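Local coordinates for protein 5,10-methylenetetrahydrofolate dehydrogenase (PDB 5ZF1) that probably catalyses the NADP+-dependent oxidation of 5,10-methylenetetrahydrofolate to the methenyl form in the folate metabolism of the silkworm, at residues B[32-38]-B[90-96]; B[82-88]-B[112-117]; B[206-212]-B[226-232]. All blocks are in the same frame, centred on the assembly; numbering follows the deposited sequence. Where two conformers were deposited one is given.

Interaction 1: B[32-38]-B[90-96]; sequences APTIRCI and SVDGILV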
loop_
_atom_site.group_PDB
_atom_site.type_symbol
_atom_site.label_atom_id
_atom_site.label_comp_id
_atom_site.label_asym_id
_atom_site.label_seq_id
_atom_site.Cartn_x
_atom_site.Cartn_y
_atom_site.Cartn_z
ATOM N N ALA B 32 -21.506 19.392 16.292
ATOM C CA ALA B 32 -20.220 19.750 15.714
ATOM C C ALA B 32 -19.215 18.620 15.942
ATOM O O ALA B 32 -19.248 17.960 16.984
ATOM C CB ALA B 32 -19.692 21.049 16.325
ATOM N N PRO B 33 -18.303 18.390 14.999
ATOM C CA PRO B 33 -17.312 17.318 15.169
ATOM C C PRO B 33 -16.457 17.541 16.401
ATOM O O PRO B 33 -16.089 18.672 16.723
ATOM C CB PRO B 33 -16.469 17.411 13.887
ATOM C CG PRO B 33 -17.285 18.149 12.913
ATOM C CD PRO B 33 -18.145 19.107 13.728
ATOM N N THR B 34 -16.107 16.443 17.073
ATOM C CA THR B 34 -15.301 16.481 18.287
ATOM C C THR B 34 -14.046 15.644 18.107
ATOM O O THR B 34 -14.101 14.556 17.526
ATOM C CB THR B 34 -16.088 15.952 19.482
ATOM O OG1 THR B 34 -16.476 14.597 19.226
ATOM C CG2 THR B 34 -17.344 16.804 19.717
ATOM N N ILE B 35 -12.925 16.152 18.619
ATOM C CA ILE B 35 -11.642 15.459 18.583
ATOM C C ILE B 35 -11.028 15.453 19.979
ATOM O O ILE B 35 -11.116 16.438 20.724
ATOM C CB ILE B 35 -10.679 16.086 17.550
ATOM C CG1 ILE B 35 -9.350 15.327 17.528
ATOM C CG2 ILE B 35 -10.434 17.555 17.813
ATOM C CD1 ILE B 35 -8.395 15.813 16.472
ATOM N N ARG B 36 -10.416 14.330 20.334
ATOM C CA ARG B 36 -9.657 14.187 21.570
ATOM C C ARG B 36 -8.223 13.867 21.192
ATOM O O ARG B 36 -7.975 12.913 20.449
ATOM C CB ARG B 36 -10.241 13.086 22.451
ATOM C CG ARG B 36 -11.710 13.282 22.779
ATOM C CD ARG B 36 -11.913 14.453 23.748
ATOM N NE ARG B 36 -13.330 14.667 24.043
ATOM C CZ ARG B 36 -14.079 15.619 23.496
ATOM N NH1 ARG B 36 -13.555 16.475 22.626
ATOM N NH2 ARG B 36 -15.358 15.719 23.830
ATOM N N CYS B 37 -7.286 14.670 21.681
ATOM C CA CYS B 37 -5.866 14.485 21.411
ATOM C C CYS B 37 -5.178 14.024 22.689
ATOM O O CYS B 37 -5.159 14.762 23.682
ATOM C CB CYS B 37 -5.229 15.779 20.899
ATOM S SG CYS B 37 -5.974 16.454 19.389
ATOM N N ILE B 38 -4.605 12.820 22.659
ATOM C CA ILE B 38 -3.907 12.268 23.812
ATOM C C ILE B 38 -2.440 12.656 23.719
ATOM O O ILE B 38 -1.793 12.440 22.685
ATOM C CB ILE B 38 -4.073 10.743 23.887
ATOM C CG1 ILE B 38 -5.530 10.385 24.140
ATOM C CG2 ILE B 38 -3.189 10.167 24.984
ATOM C CD1 ILE B 38 -5.803 8.893 24.102
ATOM N N SER B 90 -19.910 10.612 22.218
ATOM C CA SER B 90 -19.711 12.050 22.136
ATOM C C SER B 90 -18.363 12.412 21.536
ATOM O O SER B 90 -18.065 13.604 21.386
ATOM C CB SER B 90 -19.833 12.688 23.523
ATOM O OG SER B 90 -18.728 12.335 24.323
ATOM N N VAL B 91 -17.544 11.417 21.205
ATOM C CA VAL B 91 -16.219 11.620 20.634
ATOM C C VAL B 91 -16.242 11.101 19.203
ATOM O O VAL B 91 -16.581 9.934 18.969
ATOM C CB VAL B 91 -15.137 10.909 21.455
ATOM C CG1 VAL B 91 -13.785 11.001 20.747
ATOM C CG2 VAL B 91 -15.077 11.490 22.881
ATOM N N ASP B 92 -15.915 11.972 18.250
ATOM C CA ASP B 92 -15.903 11.602 16.840
ATOM C C ASP B 92 -14.516 11.234 16.340
ATOM O O ASP B 92 -14.392 10.410 15.425
ATOM C CB ASP B 92 -16.441 12.749 15.977
ATOM C CG ASP B 92 -17.849 13.143 16.349
ATOM O OD1 ASP B 92 -18.683 12.244 16.572
ATOM O OD2 ASP B 92 -18.113 14.358 16.427
ATOM N N GLY B 93 -13.478 11.830 16.912
ATOM C CA GLY B 93 -12.126 11.603 16.440
ATOM C C GLY B 93 -11.144 11.448 17.574
ATOM O O GLY B 93 -11.257 12.123 18.599
ATOM N N ILE B 94 -10.177 10.553 17.408
ATOM C CA ILE B 94 -9.159 10.292 18.414
ATOM C C ILE B 94 -7.799 10.393 17.747
ATOM O O ILE B 94 -7.568 9.767 16.706
ATOM C CB ILE B 94 -9.317 8.905 19.060
ATOM C CG1 ILE B 94 -10.665 8.779 19.773
ATOM C CG2 ILE B 94 -8.146 8.641 20.014
ATOM C CD1 ILE B 94 -11.181 7.336 19.889
ATOM N N LEU B 95 -6.908 11.178 18.345
ATOM C CA LEU B 95 -5.521 11.288 17.916
ATOM C C LEU B 95 -4.610 10.975 19.091
ATOM O O LEU B 95 -4.896 11.364 20.225
ATOM C CB LEU B 95 -5.182 12.695 17.416
ATOM C CG LEU B 95 -5.616 13.253 16.068
ATOM C CD1 LEU B 95 -4.989 14.636 15.890
ATOM C CD2 LEU B 95 -5.221 12.327 14.920
ATOM N N VAL B 96 -3.508 10.290 18.817
ATOM C CA VAL B 96 -2.422 10.144 19.782
ATOM C C VAL B 96 -1.218 10.890 19.227
ATOM O O VAL B 96 -0.753 10.599 18.117
ATOM C CB VAL B 96 -2.102 8.666 20.058
ATOM C CG1 VAL B 96 -0.967 8.545 21.072
ATOM C CG2 VAL B 96 -3.341 7.964 20.582
#
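Arg-36 lays its side chain across Val-91, and its atoms can be followed in turn. Arg-36 CB stands 4.1 Å from Gly-93 O, at the margin of contact. CG of Arg-36 meets both methyls of Val-91, the nearer being CG1 of Val-91 at 3.7 Å, while NE of Arg-36 passes 3.8 Å from Val-91 CG2. A bend at chi2 (-71°) turns the chain back along its own strand, and there Arg-36 NH1 donates to Ile-35 O at 3.1 Å, coming from well above the carbonyl plane instead of along a lone pair. The guanidinium is thus tied to its own strand, while the aliphatic stem covers the valine.

Thr-34 handles the polar end. Thr-34 OG1 donates to Ser-90 O and accepts the N-H of Asp-92 (Thr-34 OG1 to Asp-92 N 2.9 Å), so the hydroxyl is used in both senses. Asp-92 answers with OD2, which takes the N-H of Thr-34 (Asp-92 OD2 to Thr-34 N 3.0 Å) on its anti side. Further along, a regular parallel ladder takes over: Arg-36 N to Gly-93 O, Leu-95 N to Arg-36 O and Ile-38 N to Leu-95 O, the last almost straight at 175°. CD1 of Ile-35 closes on CD1 of Leu-95 at 3.7 Å on one face; Ile-38 and Ile-94, on the other, are covered by helix 75-87. Helix 277-298 lies over Ile-35. With strand 63-69 bonded along the far edge of 34-38, and only 18° between 34-38 and 93-96, this is the parallel sheet of the alpha/beta catalytic domain.

Interaction 2: B[82-88]-B[112-117]; sequences IQNLNED and AIAPEK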
loop_
_atom_site.group_PDB
_atom_site.type_symbol
_atom_site.label_atom_id
_atom_site.label_comp_id
_atom_site.label_asym_id
_atom_site.label_seq_id
_atom_site.Cartn_x
_atom_site.Cartn_y
_atom_site.Cartn_z
ATOM N N ILE B 82 -7.904 4.717 25.324
ATOM C CA ILE B 82 -8.344 4.750 23.932
ATOM C C ILE B 82 -9.642 3.974 23.770
ATOM O O ILE B 82 -10.583 4.441 23.115
ATOM C CB ILE B 82 -7.231 4.219 23.010
ATOM C CG1 ILE B 82 -6.144 5.282 22.860
ATOM C CG2 ILE B 82 -7.793 3.808 21.654
ATOM C CD1 ILE B 82 -4.773 4.715 22.526
ATOM N N GLN B 83 -9.728 2.789 24.383
ATOM C CA GLN B 83 -10.941 1.989 24.242
ATOM C C GLN B 83 -12.144 2.684 24.863
ATOM O O GLN B 83 -13.262 2.553 24.354
ATOM C CB GLN B 83 -10.744 0.596 24.852
ATOM C CG GLN B 83 -11.889 -0.388 24.558
ATOM C CD GLN B 83 -12.102 -0.659 23.061
ATOM O OE1 GLN B 83 -11.237 -0.384 22.230
ATOM N NE2 GLN B 83 -13.261 -1.213 22.723
ATOM N N ASN B 84 -11.938 3.439 25.947
ATOM C CA ASN B 84 -13.019 4.251 26.501
ATOM C C ASN B 84 -13.470 5.326 25.517
ATOM O O ASN B 84 -14.673 5.562 25.347
ATOM C CB ASN B 84 -12.574 4.893 27.814
ATOM C CG ASN B 84 -12.580 3.912 28.972
ATOM O OD1 ASN B 84 -12.491 2.699 28.775
ATOM N ND2 ASN B 84 -12.683 4.436 30.189
ATOM N N LEU B 85 -12.515 6.008 24.880
ATOM C CA LEU B 85 -12.869 7.001 23.867
ATOM C C LEU B 85 -13.536 6.344 22.668
ATOM O O LEU B 85 -14.439 6.936 22.056
ATOM C CB LEU B 85 -11.618 7.769 23.440
ATOM C CG LEU B 85 -10.972 8.641 24.517
ATOM C CD1 LEU B 85 -9.588 9.100 24.095
ATOM C CD2 LEU B 85 -11.860 9.848 24.819
ATOM N N ASN B 86 -13.126 5.110 22.341
ATOM C CA ASN B 86 -13.777 4.354 21.276
ATOM C C ASN B 86 -15.264 4.177 21.554
ATOM O O ASN B 86 -16.087 4.281 20.644
ATOM C CB ASN B 86 -13.112 2.985 21.111
ATOM C CG ASN B 86 -11.764 3.049 20.398
ATOM O OD1 ASN B 86 -11.414 4.047 19.759
ATOM N ND2 ASN B 86 -10.999 1.961 20.504
ATOM N N GLU B 87 -15.631 3.910 22.808
ATOM C CA GLU B 87 -17.019 3.622 23.148
ATOM C C GLU B 87 -17.831 4.863 23.507
ATOM O O GLU B 87 -19.033 4.744 23.759
ATOM C CB GLU B 87 -17.079 2.613 24.299
ATOM C CG GLU B 87 -16.324 1.331 24.010
ATOM C CD GLU B 87 -16.115 0.476 25.246
ATOM O OE1 GLU B 87 -16.465 0.929 26.356
ATOM O OE2 GLU B 87 -15.601 -0.654 25.106
ATOM N N ASP B 88 -17.216 6.042 23.512
ATOM C CA ASP B 88 -17.886 7.287 23.878
ATOM C C ASP B 88 -18.480 7.933 22.627
ATOM O O ASP B 88 -17.752 8.518 21.821
ATOM C CB ASP B 88 -16.891 8.215 24.569
ATOM C CG ASP B 88 -17.543 9.464 25.131
ATOM O OD1 ASP B 88 -18.678 9.795 24.722
ATOM O OD2 ASP B 88 -16.913 10.113 25.986
ATOM N N ALA B 112 -5.324 0.207 18.113
ATOM C CA ALA B 112 -6.329 0.240 19.171
ATOM C C ALA B 112 -7.391 1.298 18.925
ATOM O O ALA B 112 -8.498 1.178 19.455
ATOM C CB ALA B 112 -5.665 0.499 20.527
ATOM N N ILE B 113 -7.075 2.335 18.147
ATOM C CA ILE B 113 -8.062 3.369 17.851
ATOM C C ILE B 113 -9.091 2.819 16.878
ATOM O O ILE B 113 -8.740 2.227 15.849
ATOM C CB ILE B 113 -7.372 4.617 17.284
ATOM C CG1 ILE B 113 -6.300 5.111 18.261
ATOM C CG2 ILE B 113 -8.399 5.707 16.981
ATOM C CD1 ILE B 113 -5.496 6.299 17.750
ATOM N N ALA B 114 -10.373 3.015 17.187
ATOM C CA ALA B 114 -11.422 2.562 16.289
ATOM C C ALA B 114 -11.196 3.160 14.898
ATOM O O ALA B 114 -11.025 4.380 14.783
ATOM C CB ALA B 114 -12.799 2.973 16.827
ATOM N N PRO B 115 -11.168 2.347 13.837
ATOM C CA PRO B 115 -10.889 2.906 12.502
ATOM C C PRO B 115 -11.796 4.058 12.134
ATOM O O PRO B 115 -11.351 5.009 11.480
ATOM C CB PRO B 115 -11.101 1.704 11.569
ATOM C CG PRO B 115 -10.812 0.514 12.427
ATOM C CD PRO B 115 -11.282 0.874 13.812
ATOM N N GLU B 116 -13.058 4.001 12.561
ATOM C CA GLU B 116 -14.034 5.037 12.252
ATOM C C GLU B 116 -13.714 6.377 12.906
ATOM O O GLU B 116 -14.271 7.400 12.478
ATOM C CB GLU B 116 -15.427 4.577 12.700
ATOM C CG GLU B 116 -15.940 3.320 11.994
ATOM C CD GLU B 116 -15.470 2.006 12.628
ATOM O OE1 GLU B 116 -14.735 2.028 13.646
ATOM O OE2 GLU B 116 -15.850 0.938 12.097
ATOM N N LYS B 117 -12.867 6.384 13.938
ATOM C CA LYS B 117 -12.445 7.589 14.654
ATOM C C LYS B 117 -10.952 7.871 14.486
ATOM O O LYS B 117 -10.407 8.731 15.179
ATOM C CB LYS B 117 -12.782 7.472 16.146
ATOM C CG LYS B 117 -14.220 7.064 16.449
ATOM C CD LYS B 117 -14.480 7.102 17.960
ATOM C CE LYS B 117 -15.904 6.699 18.296
ATOM N NZ LYS B 117 -16.284 7.164 19.679
#
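Asn-86 reaches the 112-117 segment because chi1 of -76° puts its CG anti to its own carbonyl carbon, beside the backbone N, from where the amide spans the gap to Ala-112 and Ala-114. Lys-117 likewise starts with CG anti to its carbonyl carbon (chi1 -50°) and then runs fully extended, carrying NZ back to the last turn of helix 75-87. The two residues tie this part of the helix to the loop after helix 106-112, within an alpha/beta domain whose strand 93-96 connects the two helices along the chain and lies beneath Leu-85, Asn-86, Ile-113 and Lys-117.

The carboxamide of Asn-86 works with both of its ends. Asn-86 ND2 donates to Ala-112 O at 2.8 Å, the acceptor lying in the amide plane and the donor in the carbonyl plane. Asn-86 ND2 also donates a hydrogen bond to Gln-83 OE1, one turn earlier, at 2.9 Å. Asn-86 OD1 accepts the N-H of Ala-114 (OD1 to Ala-114 N 3.0 Å), a fairly straight bond (166° at the hydrogen), although the donor sits above the amide carbonyl plane. Three bonds therefore fix the rotation of this side chain. Beside it, CG2 of Ile-82 packs on the carbonyl of Ala-112 and lies 3.9 Å from CG1 of Ile-113, an apolar edge turned toward the sheet.

The buried ammonium of Lys-117 is satisfied by backbone carbonyls. It bonds to Val-91 O as well as to carbonyls of the last helical turn, where their clustering would probably help to stabilise its charge. Lys-117 NZ meets Leu-85 O in the carbonyl plane at 3.0 Å, and Leu-85 O also accepts from Asp-88 N; Lys-117 NZ approaches Asn-86 O, likewise at 3.0 Å, from above that carbonyl plane.

Interaction 3: B[206-212]-B[226-232]; sequences LEAYCRN and IKADMVK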
loop_
_atom_site.group_PDB
_atom_site.type_symbol
_atom_site.label_atom_id
_atom_site.label_comp_id
_atom_site.label_asym_id
_atom_site.label_seq_id
_atom_site.Cartn_x
_atom_site.Cartn_y
_atom_site.Cartn_z
ATOM N N LEU B 206 19.405 8.211 -8.138
ATOM C CA LEU B 206 18.451 9.199 -7.639
ATOM C C LEU B 206 18.503 10.454 -8.489
ATOM O O LEU B 206 17.460 10.988 -8.899
ATOM C CB LEU B 206 18.742 9.544 -6.177
ATOM C CG LEU B 206 17.962 10.768 -5.648
ATOM C CD1 LEU B 206 16.495 10.427 -5.486
ATOM C CD2 LEU B 206 18.527 11.284 -4.341
ATOM N N GLU B 207 19.714 10.900 -8.820
ATOM C CA GLU B 207 19.846 12.118 -9.610
ATOM C C GLU B 207 19.245 11.941 -11.000
ATOM O O GLU B 207 18.573 12.847 -11.509
ATOM C CB GLU B 207 21.316 12.525 -9.688
ATOM C CG GLU B 207 21.871 12.958 -8.338
ATOM C CD GLU B 207 23.326 13.373 -8.418
ATOM O OE1 GLU B 207 23.911 13.282 -9.518
ATOM O OE2 GLU B 207 23.886 13.765 -7.372
ATOM N N ALA B 208 19.452 10.777 -11.618
ATOM C CA ALA B 208 18.854 10.510 -12.928
ATOM C C ALA B 208 17.325 10.493 -12.849
ATOM O O ALA B 208 16.639 11.045 -13.719
ATOM C CB ALA B 208 19.377 9.183 -13.482
ATOM N N TYR B 209 16.763 9.847 -11.825
ATOM C CA TYR B 209 15.302 9.872 -11.705
ATOM C C TYR B 209 14.784 11.294 -11.526
ATOM O O TYR B 209 13.739 11.659 -12.090
ATOM C CB TYR B 209 14.855 9.010 -10.534
ATOM C CG TYR B 209 14.860 7.507 -10.757
ATOM C CD1 TYR B 209 14.018 6.906 -11.675
ATOM C CD2 TYR B 209 15.697 6.684 -9.986
ATOM C CE1 TYR B 209 13.999 5.530 -11.833
ATOM C CE2 TYR B 209 15.688 5.318 -10.133
ATOM C CZ TYR B 209 14.849 4.747 -11.058
ATOM O OH TYR B 209 14.835 3.395 -11.193
ATOM N N CYS B 210 15.485 12.102 -10.720
ATOM C CA CYS B 210 15.022 13.456 -10.448
ATOM C C CYS B 210 15.090 14.311 -11.698
ATOM O O CYS B 210 14.180 15.112 -11.949
ATOM C CB CYS B 210 15.838 14.083 -9.326
ATOM S SG CYS B 210 15.447 13.460 -7.684
ATOM N N ARG B 211 16.135 14.123 -12.517
ATOM C CA ARG B 211 16.280 14.938 -13.720
ATOM C C ARG B 211 15.170 14.684 -14.709
ATOM O O ARG B 211 14.893 15.547 -15.550
ATOM C CB ARG B 211 17.615 14.659 -14.410
ATOM C CG ARG B 211 18.802 15.215 -13.707
ATOM C CD ARG B 211 20.044 15.159 -14.628
ATOM N NE ARG B 211 20.308 13.819 -15.162
ATOM C CZ ARG B 211 21.114 12.929 -14.585
ATOM N NH1 ARG B 211 21.730 13.230 -13.447
ATOM N NH2 ARG B 211 21.303 11.739 -15.140
ATOM N N ASN B 212 14.547 13.509 -14.655
ATOM C CA ASN B 212 13.470 13.189 -15.572
ATOM C C ASN B 212 12.094 13.379 -14.948
ATOM O O ASN B 212 11.090 13.027 -15.576
ATOM C CB ASN B 212 13.632 11.758 -16.079
ATOM C CG ASN B 212 14.893 11.585 -16.903
ATOM O OD1 ASN B 212 15.825 10.885 -16.502
ATOM N ND2 ASN B 212 14.948 12.268 -18.041
ATOM N N ILE B 226 18.238 18.277 -2.790
ATOM C CA ILE B 226 17.855 18.502 -4.178
ATOM C C ILE B 226 18.648 19.703 -4.670
ATOM O O ILE B 226 18.459 20.817 -4.183
ATOM C CB ILE B 226 16.348 18.739 -4.325
ATOM C CG1 ILE B 226 15.557 17.564 -3.749
ATOM C CG2 ILE B 226 16.001 18.923 -5.786
ATOM C CD1 ILE B 226 15.878 16.250 -4.398
ATOM N N LYS B 227 19.539 19.477 -5.620
ATOM C CA LYS B 227 20.327 20.541 -6.222
ATOM C C LYS B 227 19.761 20.901 -7.587
ATOM O O LYS B 227 19.029 20.127 -8.205
ATOM C CB LYS B 227 21.792 20.124 -6.362
ATOM C CG LYS B 227 22.353 19.390 -5.162
ATOM C CD LYS B 227 23.839 19.116 -5.362
ATOM C CE LYS B 227 24.175 17.633 -5.248
ATOM N NZ LYS B 227 23.595 16.799 -6.342
ATOM N N ALA B 228 20.137 22.090 -8.068
ATOM C CA ALA B 228 19.572 22.595 -9.314
ATOM C C ALA B 228 19.849 21.664 -10.488
ATOM O O ALA B 228 19.011 21.541 -11.390
ATOM C CB ALA B 228 20.108 24.000 -9.602
ATOM N N ASP B 229 20.996 20.978 -10.488
ATOM C CA ASP B 229 21.289 20.068 -11.590
ATOM C C ASP B 229 20.466 18.788 -11.535
ATOM O O ASP B 229 20.573 17.964 -12.452
ATOM C CB ASP B 229 22.781 19.728 -11.611
ATOM C CG ASP B 229 23.254 19.081 -10.324
ATOM O OD1 ASP B 229 22.482 19.056 -9.344
ATOM O OD2 ASP B 229 24.407 18.597 -10.295
ATOM N N MET B 230 19.655 18.602 -10.497
ATOM C CA MET B 230 18.771 17.451 -10.400
ATOM C C MET B 230 17.369 17.756 -10.890
ATOM O O MET B 230 16.532 16.857 -10.903
ATOM C CB MET B 230 18.706 16.951 -8.951
ATOM C CG MET B 230 20.039 16.375 -8.453
ATOM S SD MET B 230 20.139 16.172 -6.668
ATOM C CE MET B 230 18.731 15.097 -6.353
ATOM N N VAL B 231 17.087 18.997 -11.281
ATOM C CA VAL B 231 15.714 19.446 -11.474
ATOM C C VAL B 231 15.463 19.655 -12.959
ATOM O O VAL B 231 16.255 20.305 -13.655
ATOM C CB VAL B 231 15.424 20.712 -10.657
ATOM C CG1 VAL B 231 14.000 21.228 -10.925
ATOM C CG2 VAL B 231 15.622 20.410 -9.182
ATOM N N LYS B 232 14.391 19.068 -13.441
ATOM C CA LYS B 232 13.932 19.325 -14.789
ATOM C C LYS B 232 13.369 20.739 -14.848
ATOM O O LYS B 232 12.581 21.120 -13.977
ATOM C CB LYS B 232 12.859 18.301 -15.157
ATOM C CG LYS B 232 12.381 18.320 -16.591
ATOM C CD LYS B 232 11.274 17.281 -16.777
ATOM C CE LYS B 232 10.551 17.433 -18.094
ATOM N NZ LYS B 232 9.753 16.207 -18.377
HETATM O O HOH W 1 12.793 17.430 -11.843
HETATM O O HOH W 2 21.995 15.520 -12.106
HETATM O O HOH W 3 8.353 13.450 -17.503
#
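Met-230 fills the close-packed middle of this contact, its side chain pressed against helix 203-211. Met-230 CE lies 3.9 Å from Cys-210 SG and more distantly near Leu-206 CD2, Met-230 CG stands 3.9 Å from CG of Glu-207, and the bend at chi3 (58°) turns CE in toward the cysteine. Met-230 SD also takes a weak bond from Lys-227 N, at 3.5 Å. The backbones are close too: Met-230 O sits 3.0 Å from Cys-210 C.

The margins are looser and wetter. At one, Glu-207 OE2 forms a salt bridge with Lys-227 NZ at 3.2 Å, weak as a hydrogen bond, and Asp-229 joins the network at longer range. Replacing Glu-207 by alanine would probably leave Lys-227 without this partner and uncover the flank of Met-230. A water at the guanidinium edge joins Arg-211 NH1 to Asp-229 O. At the other margin a water links Cys-210 O to Lys-232 N, and Lys-232 extends past Arg-211 O to a salt bridge with Asp-214.

Helix 203-211 connects parallel strands 193-197 and 215-218, which flank 160-164, and 226-232 lies in the loop from 215-218 to 236-239: a beta-alpha-beta crossover of the Rossmann-type NAD(P)-binding domain.

Interactions 1 and 2 belong to one domain and touch, their centres about 9 Å apart; helix 75-87 leads into strand 93-96, and the segments of the two interactions alternate along the chain. They share a junction, where Ile-94 N probably bonds to Lys-117 O. Interaction 1 is the buried one, a parallel strand ladder with largely apolar side chains and a polar end, whereas interaction 2, partly buried, relies on side-chain bonds to backbone carbonyls and amides beside that sheet. Interaction 3 stands apart in the NAD(P)-binding domain, about 42 Å from interaction 1 and 44 Å from interaction 2 between centres. There no strand ladder joins the segments: methionine packing, a salt bridge and waters do so near the surface.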